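Local coordinates for endo-1,4-b-d-mannanase (Trichoderma reesei, PDB 1QNR), which hydrolyses internal beta-1,4-mannosidic linkages in mannans, as a family 5 glycoside hydrolase whose catalytic domain has a TIM-barrel fold, at residues A[81-84]-A[85-89]; A[225-228]-A[229-233]; A[319-322]-A[323-326]. All coordinates share one frame; numbering follows the deposited sequence.

Contact 1 (A[81-84]-A[85-89]); sequences TINT and GADGL
An Asx turn at Asn-83, leading into a type I beta turn from Gly-85 to Gly-88, takes the chain out of strand 81-82 toward helix 90-102. The side-chain oxygen of Asn-83 accepts the Gly-85 amide, OD1 to N 3.0 Å, with the donor lying above the amide plane. From the other end of the same amide, ND2 gives a hydrogen to Asp-87 OD1 at 3.0 Å. This bond is nearly straight (169°) and lies in the Asn-83 amide plane, yet it meets OD1 from above the carboxylate plane, the two flat groups standing 79° apart. The backbone closes the loop where Leu-89 N donates to Asn-83 O, 2.9 Å away. At Gly-88 a beta carbon would run into Asn-83 O. Apart from these polar bonds, Ile-82 CG2 meets Leu-89 CD1 at 4.0 Å, and both side chains also rest on helix 138-155. Since ND2 is additionally hydrogen-bonded to Trp-71 O, the buried Asn-83 amide is satisfied at both ends. A flipped amide would turn OD1 to the Asp-87 carboxylate and ND2 to the Gly-85 amide, so the contact fixes its rotation.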
loop_
_atom_site.group_PDB
_atom_site.type_symbol
_atom_site.label_atom_id
_atom_site.label_comp_id
_atom_site.label_asym_id
_atom_site.label_seq_id
_atom_site.Cartn_x
_atom_site.Cartn_y
_atom_site.Cartn_z
ATOM N N THR A 81 -19.692 2.165 -14.025
ATOM C CA THR A 81 -19.549 3.605 -14.010
ATOM C C THR A 81 -18.363 4.009 -13.063
ATOM O O THR A 81 -18.321 3.528 -11.930
ATOM C CB THR A 81 -20.832 4.216 -13.386
ATOM O OG1 THR A 81 -21.984 3.863 -14.226
ATOM C CG2 THR A 81 -20.692 5.754 -13.495
ATOM N N ILE A 82 -17.538 4.924 -13.509
ATOM C CA ILE A 82 -16.419 5.465 -12.680
ATOM C C ILE A 82 -16.884 6.831 -12.204
ATOM O O ILE A 82 -17.251 7.689 -13.036
ATOM C CB ILE A 82 -15.069 5.503 -13.445
ATOM C CG1 ILE A 82 -14.627 4.069 -13.766
ATOM C CG2 ILE A 82 -13.985 6.248 -12.583
ATOM C CD1 ILE A 82 -13.490 3.933 -14.741
ATOM N N ASN A 83 -16.949 7.084 -10.885
ATOM C CA ASN A 83 -17.462 8.335 -10.331
ATOM C C ASN A 83 -16.421 9.431 -10.143
ATOM O O ASN A 83 -15.553 9.312 -9.267
ATOM C CB ASN A 83 -18.129 8.021 -8.959
ATOM C CG ASN A 83 -18.883 9.208 -8.369
ATOM O OD1 ASN A 83 -19.115 10.227 -9.074
ATOM N ND2 ASN A 83 -19.209 9.104 -7.086
ATOM N N THR A 84 -16.523 10.459 -10.992
ATOM C CA THR A 84 -15.633 11.611 -10.898
ATOM C C THR A 84 -16.308 12.812 -10.279
ATOM O O THR A 84 -15.743 13.919 -10.277
ATOM C CB THR A 84 -15.019 12.020 -12.265
ATOM O OG1 THR A 84 -16.110 12.436 -13.117
ATOM C CG2 THR A 84 -14.281 10.838 -12.894
ATOM N N GLY A 85 -17.457 12.624 -9.608
ATOM C CA GLY A 85 -18.155 13.721 -8.950
ATOM C C GLY A 85 -17.637 14.033 -7.548
ATOM O O GLY A 85 -16.627 13.503 -7.054
ATOM N N ALA A 86 -18.337 14.926 -6.822
ATOM C CA ALA A 86 -17.933 15.347 -5.487
ATOM C C ALA A 86 -18.007 14.240 -4.440
ATOM O O ALA A 86 -17.247 14.308 -3.431
ATOM C CB ALA A 86 -18.874 16.483 -5.051
ATOM N N ASP A 87 -18.843 13.212 -4.677
ATOM C CA ASP A 87 -18.905 12.056 -3.772
ATOM C C ASP A 87 -18.070 10.915 -4.377
ATOM O O ASP A 87 -18.264 9.754 -3.941
ATOM C CB ASP A 87 -20.366 11.608 -3.589
ATOM C CG ASP A 87 -21.150 11.396 -4.877
ATOM O OD1 ASP A 87 -20.672 11.512 -6.036
ATOM O OD2 ASP A 87 -22.404 11.112 -4.784
ATOM N N GLY A 88 -17.174 11.224 -5.308
ATOM C CA GLY A 88 -16.348 10.207 -5.930
ATOM C C GLY A 88 -14.884 10.531 -5.943
ATOM O O GLY A 88 -14.382 10.967 -4.841
ATOM N N LEU A 89 -14.145 10.495 -7.030
ATOM C CA LEU A 89 -12.672 10.720 -7.030
ATOM C C LEU A 89 -12.271 12.120 -6.643
ATOM O O LEU A 89 -11.092 12.311 -6.400
ATOM C CB LEU A 89 -12.124 10.257 -8.383
ATOM C CG LEU A 89 -12.024 8.740 -8.563
ATOM C CD1 LEU A 89 -11.774 8.398 -10.040
ATOM C CD2 LEU A 89 -10.989 8.110 -7.650
#

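Contact 2 (A[225-228]-A[229-233]); sequences DFAK and NVQIK
Phe-226 has chi1 at -172°, which swings CG away from its backbone N and lays the ring along the helix toward Val-230, whose CG1 meets it. That methyl lies over one ring face, 4.0 Å from the centroid and offset toward the rim near CZ, a CH-pi contact one helical turn apart. The polar counterpart is Asn-229, whose CG lies beside its backbone N (chi1 -67°), so that the amide folds back to the start of the helix. There OD1 accepts from a water at 2.8 Å, and this same water takes the Asp-225 N-H at 3.0 Å from N, bridging the residue before the helix to its first turn. A leucine at this position removes the acceptor, and the water would probably be held less firmly, leaving the Asp-225 amide with a looser partner. Asp-225 is itself the N-cap: its OD1 accepts from Lys-228 N at 3.2 Å, the donor standing above the carboxylate plane. Asn-229 N to Asp-225 O and Val-230 N to Phe-226 O, both 3.0 Å, are regular i to i+4 bonds. Beyond them the pattern frays, and Gln-231 N reaches Ala-227 O and Lys-228 O only through weak bonds. This short helix is packed between two longer ones. Phe-226 touches helix 253-267, making an edge-to-face pair with His-261, whereas Asn-229 and Ile-232 rest on helix 178-194, just before the chain enters barrel strand 238-242.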
loop_
_atom_site.group_PDB
_atom_site.type_symbol
_atom_site.label_atom_id
_atom_site.label_comp_id
_atom_site.label_asym_id
_atom_site.label_seq_id
_atom_site.Cartn_x
_atom_site.Cartn_y
_atom_site.Cartn_z
ATOM N N ASP A 225 5.267 -15.956 -5.402
ATOM C CA ASP A 225 6.679 -16.330 -5.252
ATOM C C ASP A 225 7.430 -14.987 -5.187
ATOM O O ASP A 225 7.523 -14.293 -6.212
ATOM C CB ASP A 225 7.085 -17.209 -6.452
ATOM C CG ASP A 225 8.531 -17.688 -6.377
ATOM O OD1 ASP A 225 9.417 -16.925 -5.966
ATOM O OD2 ASP A 225 8.831 -18.869 -6.744
ATOM N N PHE A 226 7.878 -14.616 -3.985
ATOM C CA PHE A 226 8.490 -13.285 -3.802
ATOM C C PHE A 226 9.666 -13.006 -4.701
ATOM O O PHE A 226 9.735 -11.917 -5.348
ATOM C CB PHE A 226 8.924 -13.080 -2.325
ATOM C CG PHE A 226 9.374 -11.672 -2.041
ATOM C CD1 PHE A 226 8.418 -10.651 -1.981
ATOM C CD2 PHE A 226 10.715 -11.387 -1.799
ATOM C CE1 PHE A 226 8.814 -9.356 -1.654
ATOM C CE2 PHE A 226 11.100 -10.053 -1.510
ATOM C CZ PHE A 226 10.142 -9.014 -1.470
ATOM N N ALA A 227 10.602 -13.975 -4.791
ATOM C CA ALA A 227 11.769 -13.770 -5.667
ATOM C C ALA A 227 11.413 -13.650 -7.148
ATOM O O ALA A 227 12.002 -12.811 -7.879
ATOM C CB ALA A 227 12.823 -14.846 -5.415
ATOM N N LYS A 228 10.444 -14.422 -7.622
ATOM C CA LYS A 228 9.998 -14.330 -9.013
ATOM C C LYS A 228 9.338 -12.959 -9.280
ATOM O O LYS A 228 9.543 -12.300 -10.309
ATOM C CB LYS A 228 9.010 -15.442 -9.422
ATOM C CG LYS A 228 9.767 -16.782 -9.620
ATOM C CD LYS A 228 8.802 -17.825 -10.198
ATOM C CE LYS A 228 9.610 -19.127 -10.390
ATOM N NZ LYS A 228 8.775 -20.141 -11.133
ATOM N N ASN A 229 8.521 -12.462 -8.325
ATOM C CA ASN A 229 7.828 -11.214 -8.533
ATOM C C ASN A 229 8.805 -10.029 -8.569
ATOM O O ASN A 229 8.638 -9.130 -9.458
ATOM C CB ASN A 229 6.748 -10.968 -7.462
ATOM C CG ASN A 229 5.595 -11.931 -7.515
ATOM O OD1 ASN A 229 5.244 -12.470 -8.585
ATOM N ND2 ASN A 229 4.882 -12.185 -6.374
ATOM N N VAL A 230 9.780 -10.023 -7.617
ATOM C CA VAL A 230 10.615 -8.790 -7.624
ATOM C C VAL A 230 11.596 -8.756 -8.793
ATOM O O VAL A 230 12.160 -7.684 -9.019
ATOM C CB VAL A 230 11.412 -8.649 -6.314
ATOM C CG1 VAL A 230 10.504 -8.434 -5.126
ATOM C CG2 VAL A 230 12.371 -9.793 -6.014
ATOM N N GLN A 231 11.760 -9.789 -9.578
ATOM C CA GLN A 231 12.576 -9.808 -10.778
ATOM C C GLN A 231 11.849 -9.253 -11.987
ATOM O O GLN A 231 12.489 -8.988 -13.024
ATOM C CB GLN A 231 13.070 -11.265 -11.105
ATOM C CG GLN A 231 14.104 -11.580 -10.049
ATOM C CD GLN A 231 14.503 -13.007 -9.807
ATOM O OE1 GLN A 231 15.028 -13.242 -8.691
ATOM N NE2 GLN A 231 14.257 -13.891 -10.749
ATOM N N ILE A 232 10.530 -8.963 -11.942
ATOM C CA ILE A 232 9.784 -8.385 -13.072
ATOM C C ILE A 232 10.348 -6.990 -13.386
ATOM O O ILE A 232 10.461 -6.161 -12.483
ATOM C CB ILE A 232 8.249 -8.342 -12.733
ATOM C CG1 ILE A 232 7.689 -9.785 -12.590
ATOM C CG2 ILE A 232 7.474 -7.526 -13.785
ATOM C CD1 ILE A 232 6.245 -9.832 -12.071
ATOM N N LYS A 233 10.714 -6.722 -14.654
ATOM C CA LYS A 233 11.433 -5.508 -14.977
ATOM C C LYS A 233 10.650 -4.229 -14.753
ATOM O O LYS A 233 11.253 -3.201 -14.386
ATOM C CB LYS A 233 11.834 -5.540 -16.493
ATOM C CG LYS A 233 12.619 -6.720 -16.994
ATOM C CD LYS A 233 13.222 -6.274 -18.342
ATOM C CE LYS A 233 12.276 -5.708 -19.388
ATOM N NZ LYS A 233 13.031 -5.826 -20.721
HETATM O O HOH W 1 3.947 -14.877 -7.852
#

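Contact 3 (A[319-322]-A[323-326]); sequences NSDP and YTVW
Thr-324 packs back against Ser-320 and Asp-321 at the end of a type I beta turn, Asp-321 to Thr-324, which leads into the short strand 325-326, paired in parallel with strand 300-309 of the TIM barrel. Its CB sits near Asp-321 O and Ser-320 CB, and there the side chain divides. The hydroxyl branch, with OG1 beside the backbone N (chi1 -68°), faces the preceding loop: OG1 accepts the Asp-321 amide at 3.0 Å from N, almost straight at 167°. It spends its own hydrogen on a water 2.7 Å from OG1, and that water donates onward to Asn-319 O at 2.8 Å. One hydroxyl thus ties two points of the loop to the turn, one directly and one through solvent. The methyl branch goes another way, with CG2 3.5 Å above the plane of the Trp-326 ring and over its centre. The turn itself is closed by Thr-324 N to Asp-321 O at 3.1 Å, and an Asx turn is nested within it, as Asp-321 OD1 takes the Tyr-323 amide, 2.9 Å from N, from above the carboxylate plane. The other carboxylate oxygen, OD2, is hydrogen-bonded to Trp-306 NE1 of strand 300-309, so the acid is anchored to the barrel as well as to the turn. OD2 also lies near the plane of the Tyr-323 ring, at its edge. That ring makes an edge-to-face pair with Tyr-243, and its side chain comes within about 7 Å of a bound mannose. On the far part of the indole, Ser-320 CB approaches Trp-326 CZ2 to 3.6 Å.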
loop_
_atom_site.group_PDB
_atom_site.type_symbol
_atom_site.label_atom_id
_atom_site.label_comp_id
_atom_site.label_asym_id
_atom_site.label_seq_id
_atom_site.Cartn_x
_atom_site.Cartn_y
_atom_site.Cartn_z
ATOM N N ASN A 319 -11.546 6.272 11.506
ATOM C CA ASN A 319 -11.673 4.802 11.503
ATOM C C ASN A 319 -10.477 4.218 12.238
ATOM O O ASN A 319 -9.339 4.813 12.256
ATOM C CB ASN A 319 -11.655 4.293 10.007
ATOM C CG ASN A 319 -12.999 4.478 9.322
ATOM O OD1 ASN A 319 -13.874 5.271 9.670
ATOM N ND2 ASN A 319 -13.178 3.757 8.187
ATOM N N SER A 320 -10.532 3.027 12.827
ATOM C CA SER A 320 -9.458 2.412 13.605
ATOM C C SER A 320 -9.637 0.911 13.770
ATOM O O SER A 320 -10.743 0.408 13.449
ATOM C CB SER A 320 -9.352 3.087 15.003
ATOM O OG SER A 320 -10.526 2.755 15.803
ATOM N N ASP A 321 -8.596 0.240 14.204
ATOM C CA ASP A 321 -8.633 -1.213 14.484
ATOM C C ASP A 321 -7.655 -1.490 15.618
ATOM O O ASP A 321 -7.043 -0.547 16.215
ATOM C CB ASP A 321 -8.335 -1.984 13.176
ATOM C CG ASP A 321 -6.899 -1.902 12.673
ATOM O OD1 ASP A 321 -6.014 -1.312 13.328
ATOM O OD2 ASP A 321 -6.746 -2.469 11.513
ATOM N N PRO A 322 -7.403 -2.723 16.057
ATOM C CA PRO A 322 -6.526 -3.011 17.212
ATOM C C PRO A 322 -5.059 -2.685 16.974
ATOM O O PRO A 322 -4.256 -2.793 17.909
ATOM C CB PRO A 322 -6.771 -4.531 17.450
ATOM C CG PRO A 322 -8.204 -4.724 16.934
ATOM C CD PRO A 322 -8.229 -3.922 15.633
ATOM N N TYR A 323 -4.649 -2.347 15.726
ATOM C CA TYR A 323 -3.271 -1.989 15.413
ATOM C C TYR A 323 -3.115 -0.488 15.280
ATOM O O TYR A 323 -1.985 0.015 14.967
ATOM C CB TYR A 323 -3.019 -2.631 14.002
ATOM C CG TYR A 323 -3.020 -4.166 13.988
ATOM C CD1 TYR A 323 -2.040 -4.882 14.658
ATOM C CD2 TYR A 323 -3.980 -4.805 13.230
ATOM C CE1 TYR A 323 -1.999 -6.312 14.593
ATOM C CE2 TYR A 323 -3.932 -6.229 13.128
ATOM C CZ TYR A 323 -2.966 -6.915 13.846
ATOM O OH TYR A 323 -2.943 -8.308 13.730
ATOM N N THR A 324 -4.141 0.313 15.499
ATOM C CA THR A 324 -3.990 1.778 15.386
ATOM C C THR A 324 -3.034 2.353 16.419
ATOM O O THR A 324 -3.046 2.027 17.637
ATOM C CB THR A 324 -5.401 2.403 15.547
ATOM O OG1 THR A 324 -6.205 2.069 14.424
ATOM C CG2 THR A 324 -5.307 3.931 15.698
ATOM N N VAL A 325 -2.112 3.231 15.932
ATOM C CA VAL A 325 -1.194 4.020 16.777
ATOM C C VAL A 325 -1.747 5.432 16.711
ATOM O O VAL A 325 -1.714 6.104 15.665
ATOM C CB VAL A 325 0.263 3.937 16.283
ATOM C CG1 VAL A 325 1.150 4.872 17.142
ATOM C CG2 VAL A 325 0.794 2.496 16.254
ATOM N N TRP A 326 -2.369 5.926 17.791
ATOM C CA TRP A 326 -3.047 7.229 17.804
ATOM C C TRP A 326 -2.048 8.384 17.899
ATOM O O TRP A 326 -1.105 8.334 18.756
ATOM C CB TRP A 326 -4.008 7.313 19.009
ATOM C CG TRP A 326 -5.199 6.355 18.915
ATOM C CD1 TRP A 326 -5.313 5.109 19.563
ATOM C CD2 TRP A 326 -6.385 6.567 18.124
ATOM N NE1 TRP A 326 -6.510 4.565 19.148
ATOM C CE2 TRP A 326 -7.158 5.411 18.283
ATOM C CE3 TRP A 326 -6.836 7.557 17.257
ATOM C CZ2 TRP A 326 -8.402 5.277 17.655
ATOM C CZ3 TRP A 326 -8.069 7.418 16.592
ATOM C CH2 TRP A 326 -8.856 6.250 16.827
HETATM O O HOH W 2 -6.673 4.124 12.692
#

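In the fold
The three contacts follow one another along a single family 5 domain and do not touch. Contact 1 lies in the excursion between barrel strands 52-54 and 105-109, just ahead of helix 90-102. Contact 2 belongs to the short helix 226-230, between strands 199-201 and 238-242. Contact 3 leads into strand 325-326, which pairs with strand 300-309. The centres of contacts 1 and 2 are about 34 Å apart, and those of contacts 1 and 3 about 28 Å. Contacts 2 and 3, with centres about 32 Å apart, lie on opposite sides of the chain's centre. Each shapes a separate connection of the barrel, and contact 3 lies closer to a bound mannose than contact 2 does.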